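Local coordinates for protein triphenylmethane reductase (Citrobacter sp., PDB 2VRC) that probably catalyses the reduction of triphenylmethane dyes with a nicotinamide dinucleotide, NADP(H), held on a Rossmann-type domain of the NmrA-like family, at residues E48-D53 with A63-S68; L70-G75 with K100-T105. The protein carries 4 engineered substitutions. All blocks are in the same frame, centred on the assembly; numbering follows the deposited sequence.

Interaction 1. Residues E48-D53 with A63-S68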
loop_
_atom_site.group_PDB
_atom_site.type_symbol
_atom_site.label_atom_id
_atom_site.label_comp_id
_atom_site.label_asym_id
_atom_site.label_seq_id
_atom_site.Cartn_x
_atom_site.Cartn_y
_atom_site.Cartn_z
ATOM N N GLU A 48 -12.641 12.738 -24.300
ATOM C CA GLU A 48 -12.091 11.462 -23.924
ATOM C C GLU A 48 -13.053 10.744 -22.963
ATOM O O GLU A 48 -13.504 11.321 -21.984
ATOM C CB GLU A 48 -10.712 11.672 -23.301
ATOM C CG GLU A 48 -10.292 10.535 -22.411
ATOM C CD GLU A 48 -8.826 10.236 -22.457
ATOM O OE1 GLU A 48 -8.509 9.086 -22.811
ATOM O OE2 GLU A 48 -8.002 11.122 -22.131
ATOM N N VAL A 49 -13.377 9.496 -23.266
ATOM C CA VAL A 49 -14.280 8.706 -22.456
ATOM C C VAL A 49 -13.509 7.561 -21.774
ATOM O O VAL A 49 -12.741 6.860 -22.427
ATOM C CB VAL A 49 -15.411 8.138 -23.330
ATOM C CG1 VAL A 49 -16.330 7.257 -22.522
ATOM C CG2 VAL A 49 -16.202 9.258 -23.941
ATOM N N ARG A 50 -13.714 7.365 -20.472
ATOM C CA ARG A 50 -13.053 6.266 -19.745
ATOM C C ARG A 50 -14.061 5.447 -18.961
ATOM O O ARG A 50 -15.026 5.990 -18.416
ATOM C CB ARG A 50 -11.992 6.791 -18.780
ATOM C CG ARG A 50 -10.745 7.302 -19.439
ATOM C CD ARG A 50 -9.759 7.878 -18.451
ATOM N NE ARG A 50 -8.724 8.643 -19.150
ATOM C CZ ARG A 50 -7.596 9.079 -18.592
ATOM N NH1 ARG A 50 -7.350 8.828 -17.312
ATOM N NH2 ARG A 50 -6.712 9.761 -19.320
ATOM N N HIS A 51 -13.861 4.139 -18.916
ATOM C CA HIS A 51 -14.723 3.310 -18.099
ATOM C C HIS A 51 -14.412 3.573 -16.629
ATOM O O HIS A 51 -13.250 3.564 -16.245
ATOM C CB HIS A 51 -14.564 1.819 -18.426
ATOM C CG HIS A 51 -15.316 0.914 -17.494
ATOM N ND1 HIS A 51 -14.704 -0.093 -16.775
ATOM C CD2 HIS A 51 -16.629 0.880 -17.148
ATOM C CE1 HIS A 51 -15.610 -0.716 -16.040
ATOM N NE2 HIS A 51 -16.787 -0.144 -16.245
ATOM N N GLY A 52 -15.452 3.826 -15.827
ATOM C CA GLY A 52 -15.301 3.903 -14.377
ATOM C C GLY A 52 -16.571 3.435 -13.697
ATOM O O GLY A 52 -17.651 3.857 -14.086
ATOM N N ASP A 53 -16.436 2.573 -12.692
ATOM C CA ASP A 53 -17.570 1.958 -11.993
ATOM C C ASP A 53 -17.305 1.938 -10.470
ATOM O O ASP A 53 -16.404 1.242 -9.997
ATOM C CB ASP A 53 -17.797 0.528 -12.525
ATOM C CG ASP A 53 -19.033 -0.178 -11.911
ATOM O OD1 ASP A 53 -19.298 -0.071 -10.684
ATOM O OD2 ASP A 53 -19.733 -0.893 -12.671
ATOM N N ALA A 63 -9.144 4.924 -14.595
ATOM C CA ALA A 63 -9.938 6.087 -14.961
ATOM C C ALA A 63 -9.337 7.397 -14.455
ATOM O O ALA A 63 -9.392 8.407 -15.156
ATOM C CB ALA A 63 -11.367 5.935 -14.471
ATOM N N PHE A 64 -8.773 7.389 -13.245
ATOM C CA PHE A 64 -8.269 8.626 -12.662
ATOM C C PHE A 64 -6.792 8.838 -12.943
ATOM O O PHE A 64 -6.214 9.827 -12.483
ATOM C CB PHE A 64 -8.471 8.675 -11.140
ATOM C CG PHE A 64 -9.897 8.600 -10.698
ATOM C CD1 PHE A 64 -10.953 8.866 -11.579
ATOM C CD2 PHE A 64 -10.192 8.277 -9.376
ATOM C CE1 PHE A 64 -12.267 8.787 -11.142
ATOM C CE2 PHE A 64 -11.505 8.194 -8.943
ATOM C CZ PHE A 64 -12.539 8.457 -9.826
ATOM N N ALA A 65 -6.170 7.910 -13.659
ATOM C CA ALA A 65 -4.738 8.015 -13.962
ATOM C C ALA A 65 -4.436 9.331 -14.681
ATOM O O ALA A 65 -4.999 9.607 -15.737
ATOM C CB ALA A 65 -4.264 6.812 -14.819
ATOM N N GLY A 66 -3.571 10.138 -14.074
ATOM C CA GLY A 66 -3.114 11.382 -14.666
ATOM C C GLY A 66 -4.043 12.590 -14.620
ATOM O O GLY A 66 -3.686 13.646 -15.151
ATOM N N VAL A 67 -5.214 12.490 -13.984
ATOM C CA VAL A 67 -6.120 13.642 -13.993
ATOM C C VAL A 67 -5.714 14.718 -12.981
ATOM O O VAL A 67 -5.261 14.396 -11.872
ATOM C CB VAL A 67 -7.651 13.257 -13.964
ATOM C CG1 VAL A 67 -7.882 11.810 -14.437
ATOM C CG2 VAL A 67 -8.330 13.537 -12.627
ATOM N N SER A 68 -5.824 15.985 -13.388
ATOM C CA SER A 68 -5.495 17.109 -12.508
ATOM C C SER A 68 -6.675 17.385 -11.592
ATOM O O SER A 68 -6.541 17.279 -10.369
ATOM C CB SER A 68 -5.171 18.398 -13.275
ATOM O OG SER A 68 -4.176 18.199 -14.260
#

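Interaction 2. Residues L70-G75 with K100-T105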
loop_
_atom_site.group_PDB
_atom_site.type_symbol
_atom_site.label_atom_id
_atom_site.label_comp_id
_atom_site.label_asym_id
_atom_site.label_seq_id
_atom_site.Cartn_x
_atom_site.Cartn_y
_atom_site.Cartn_z
ATOM N N LEU A 70 -10.607 16.463 -10.554
ATOM C CA LEU A 70 -11.726 15.511 -10.600
ATOM C C LEU A 70 -13.025 16.075 -9.968
ATOM O O LEU A 70 -13.022 16.543 -8.833
ATOM C CB LEU A 70 -11.346 14.203 -9.890
ATOM C CG LEU A 70 -12.468 13.189 -9.646
ATOM C CD1 LEU A 70 -12.904 12.514 -10.953
ATOM C CD2 LEU A 70 -12.050 12.166 -8.626
ATOM N N LEU A 71 -14.122 16.050 -10.718
ATOM C CA LEU A 71 -15.434 16.321 -10.171
ATOM C C LEU A 71 -16.028 14.987 -9.904
ATOM O O LEU A 71 -16.292 14.235 -10.841
ATOM C CB LEU A 71 -16.336 17.034 -11.160
ATOM C CG LEU A 71 -17.791 17.217 -10.695
ATOM C CD1 LEU A 71 -17.839 17.996 -9.382
ATOM C CD2 LEU A 71 -18.592 17.936 -11.772
ATOM N N PHE A 72 -16.252 14.728 -8.620
ATOM C CA PHE A 72 -16.747 13.500 -8.093
ATOM C C PHE A 72 -18.229 13.740 -7.818
ATOM O O PHE A 72 -18.590 14.418 -6.847
ATOM C CB PHE A 72 -15.934 13.233 -6.806
ATOM C CG PHE A 72 -16.457 12.138 -5.909
ATOM C CD1 PHE A 72 -17.445 11.242 -6.315
ATOM C CD2 PHE A 72 -15.886 11.964 -4.648
ATOM C CE1 PHE A 72 -17.910 10.209 -5.456
ATOM C CE2 PHE A 72 -16.337 10.951 -3.760
ATOM C CZ PHE A 72 -17.356 10.048 -4.182
ATOM N N ILE A 73 -19.099 13.174 -8.650
ATOM C CA ILE A 73 -20.553 13.361 -8.486
ATOM C C ILE A 73 -21.085 12.188 -7.706
ATOM O O ILE A 73 -20.730 11.062 -8.018
ATOM C CB ILE A 73 -21.275 13.388 -9.862
ATOM C CG1 ILE A 73 -20.886 14.650 -10.625
ATOM C CG2 ILE A 73 -22.802 13.233 -9.694
ATOM C CD1 ILE A 73 -21.694 14.850 -11.842
ATOM N N SER A 74 -21.940 12.416 -6.727
ATOM C CA SER A 74 -22.306 11.328 -5.834
ATOM C C SER A 74 -23.108 10.302 -6.583
ATOM O O SER A 74 -23.710 10.613 -7.625
ATOM C CB SER A 74 -23.099 11.824 -4.626
ATOM O OG SER A 74 -23.878 12.933 -4.979
ATOM N N GLY A 75 -23.099 9.083 -6.041
ATOM C CA GLY A 75 -23.829 7.970 -6.621
ATOM C C GLY A 75 -25.336 8.157 -6.595
ATOM O O GLY A 75 -25.888 8.663 -5.605
ATOM N N LYS A 100 -5.152 16.149 -8.301
ATOM C CA LYS A 100 -4.554 17.349 -7.687
ATOM C C LYS A 100 -5.597 18.196 -6.989
ATOM O O LYS A 100 -5.277 19.002 -6.131
ATOM C CB LYS A 100 -3.818 18.204 -8.738
ATOM C CG LYS A 100 -2.787 17.470 -9.583
ATOM C CD LYS A 100 -1.452 17.283 -8.863
ATOM C CE LYS A 100 -0.264 17.281 -9.845
ATOM N NZ LYS A 100 -0.498 16.520 -11.136
ATOM N N HIS A 101 -6.845 18.009 -7.404
ATOM C CA HIS A 101 -7.979 18.743 -6.897
ATOM C C HIS A 101 -9.255 17.953 -7.072
ATOM O O HIS A 101 -9.556 17.501 -8.174
ATOM C CB HIS A 101 -8.142 20.083 -7.590
ATOM C CG HIS A 101 -8.977 21.029 -6.801
ATOM N ND1 HIS A 101 -10.345 21.099 -6.942
ATOM C CD2 HIS A 101 -8.652 21.875 -5.794
ATOM C CE1 HIS A 101 -10.824 21.988 -6.090
ATOM N NE2 HIS A 101 -9.819 22.465 -5.378
ATOM N N ILE A 102 -10.011 17.822 -5.986
ATOM C CA ILE A 102 -11.204 17.007 -5.963
ATOM C C ILE A 102 -12.396 17.871 -5.522
ATOM O O ILE A 102 -12.380 18.491 -4.466
ATOM C CB ILE A 102 -10.949 15.778 -5.066
ATOM C CG1 ILE A 102 -11.799 14.584 -5.489
ATOM C CG2 ILE A 102 -11.174 16.094 -3.597
ATOM C CD1 ILE A 102 -13.045 14.380 -4.637
ATOM N N ALA A 103 -13.394 17.989 -6.397
ATOM C CA ALA A 103 -14.633 18.702 -6.084
ATOM C C ALA A 103 -15.704 17.640 -5.895
ATOM O O ALA A 103 -15.806 16.750 -6.720
ATOM C CB ALA A 103 -15.007 19.641 -7.222
ATOM N N TYR A 104 -16.460 17.701 -4.803
ATOM C CA TYR A 104 -17.467 16.684 -4.505
ATOM C C TYR A 104 -18.836 17.321 -4.372
ATOM O O TYR A 104 -18.972 18.350 -3.730
ATOM C CB TYR A 104 -17.140 15.937 -3.187
ATOM C CG TYR A 104 -18.251 15.033 -2.722
ATOM C CD1 TYR A 104 -18.556 13.875 -3.424
ATOM C CD2 TYR A 104 -19.025 15.346 -1.616
ATOM C CE1 TYR A 104 -19.587 13.027 -3.029
ATOM C CE2 TYR A 104 -20.066 14.489 -1.182
ATOM C CZ TYR A 104 -20.342 13.344 -1.923
ATOM O OH TYR A 104 -21.342 12.489 -1.574
ATOM N N THR A 105 -19.859 16.707 -4.948
ATOM C CA THR A 105 -21.198 17.275 -4.854
ATOM C C THR A 105 -21.844 16.685 -3.599
ATOM O O THR A 105 -22.266 15.536 -3.616
ATOM C CB THR A 105 -22.061 16.936 -6.075
ATOM O OG1 THR A 105 -22.092 15.526 -6.250
ATOM C CG2 THR A 105 -21.514 17.565 -7.368
#

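Interaction 1. Residues E48-D53 with A63-S68
R50 reaches from strand 48-51 to the chain that leaves helix 57-63, and its side chain supplies both hydrogen bonds that cross between the segments. CB starts toward the other segment and lies 4.4 Å from A63 CB. CG stands beside the backbone N, opposite the carbonyl carbon (chi1 -73°), and from there the chain runs extended to NE. CD passes 3.4 Å from A63 O, while NE stays farther off. At the tip, NH1 does the gripping with two hydrogen bonds. The straighter one, NH1 to A65 O at 2.9 Å, has the oxygen in the guanidinium plane and uses a lone pair in the carbonyl plane; its N-H...O angle is 168°. The other, NH1 to A63 O at 3.0 Å, is more bent, and there the donor stands above the carbonyl plane.

A63 O ends the helix and A65 O belongs to the turn that follows; the helix is the one in the beta-alpha-beta crossover of the Rossmann fold from edge strand 48-51 to strand 69-72. F64 to V67 form a type II turn, closed by V67 N to F64 O, with G66 at the positive phi that favours glycine. The partly negative helix end at A63 O would probably favour the positive guanidinium group there. R50 NH2 makes a weak hydrogen bond, part of a salt bridge, to E48 OE2 at 3.4 Å, which helps to fix the rotation of the guanidinium group.

Farther along, A63 CB packs 3.5 Å from H51 O and also meets G52 CA. D53, an NADP(+)-binding residue, follows directly; S59 of helix 57-63 bonds to its backbone N.

Interaction 2. Residues L70-G75 with K100-T105
The rings of F72 and Y104 meet edge to face, Y104 offering its edge. Y104 CD1 sits 3.5 Å from F72 CD2, over one face of the phenylalanine and displaced toward its rim; the planes stand at 57°. I102 CD1 occupies part of the F72 edge, close to the ring plane and 3.7 Å from F72 CD2. The pairing of F72 with Y104 puts both side chains on one face of the sheet, and CG opposite the backbone N in each sets how the rings lie above it. L70 shares that face, with CD2 lying alongside I102 CG1; on the reverse face L71 CD1 meets A103 CB.

Beneath these side chains the two strands pair in parallel. L70 N bonds to H101 O and A103 N to L70 O. F72 is bonded through both its N and its O, F72 N to A103 O at 2.8 Å and T105 N to F72 O at 3.2 Å, while Y104 adds only a CA-H...O contact from its CA to F72 O. Farther along, T105 OG1, set between the backbone N and the carbonyl carbon (chi1 55°), accepts a bond from S74 N at 3.2 Å. It thereby ties the start of the loop carrying S74 and G75, both NADP(+)-binding residues, to the neighbouring strand, at the C-terminal edge of the sheet where Rossmann domains bind their dinucleotide.

Helix 80-96 makes the crossover from strand 69-72 to strand 101-107 and packs V90 and V91 on F72. Helix 117-129 supplies T124 and I128 against Y104, whose OH bonds to H121 ND1, while strands 3-5 and 135-140 continue the sheet beyond the pair.

In the fold
Interaction 1 lies at the margin of the parallel sheet, where an edge strand meets the end of a helix and a turn partly exposed to solvent; interaction 2 is buried among its inner strands. Their chemistry follows: a charged side chain holding backbone carbonyls in the first, continuous backbone pairing with aromatic and aliphatic packing in the second. They follow in series along the chain and join directly, S68 O probably accepting hydrogen bonds from K100 N and H101 N while F64 CE1 packs 3.8 Å from L70 CD1. Each also leads to a loop of the same NADP(+) site, through D53 in one and S74 and G75 in the other.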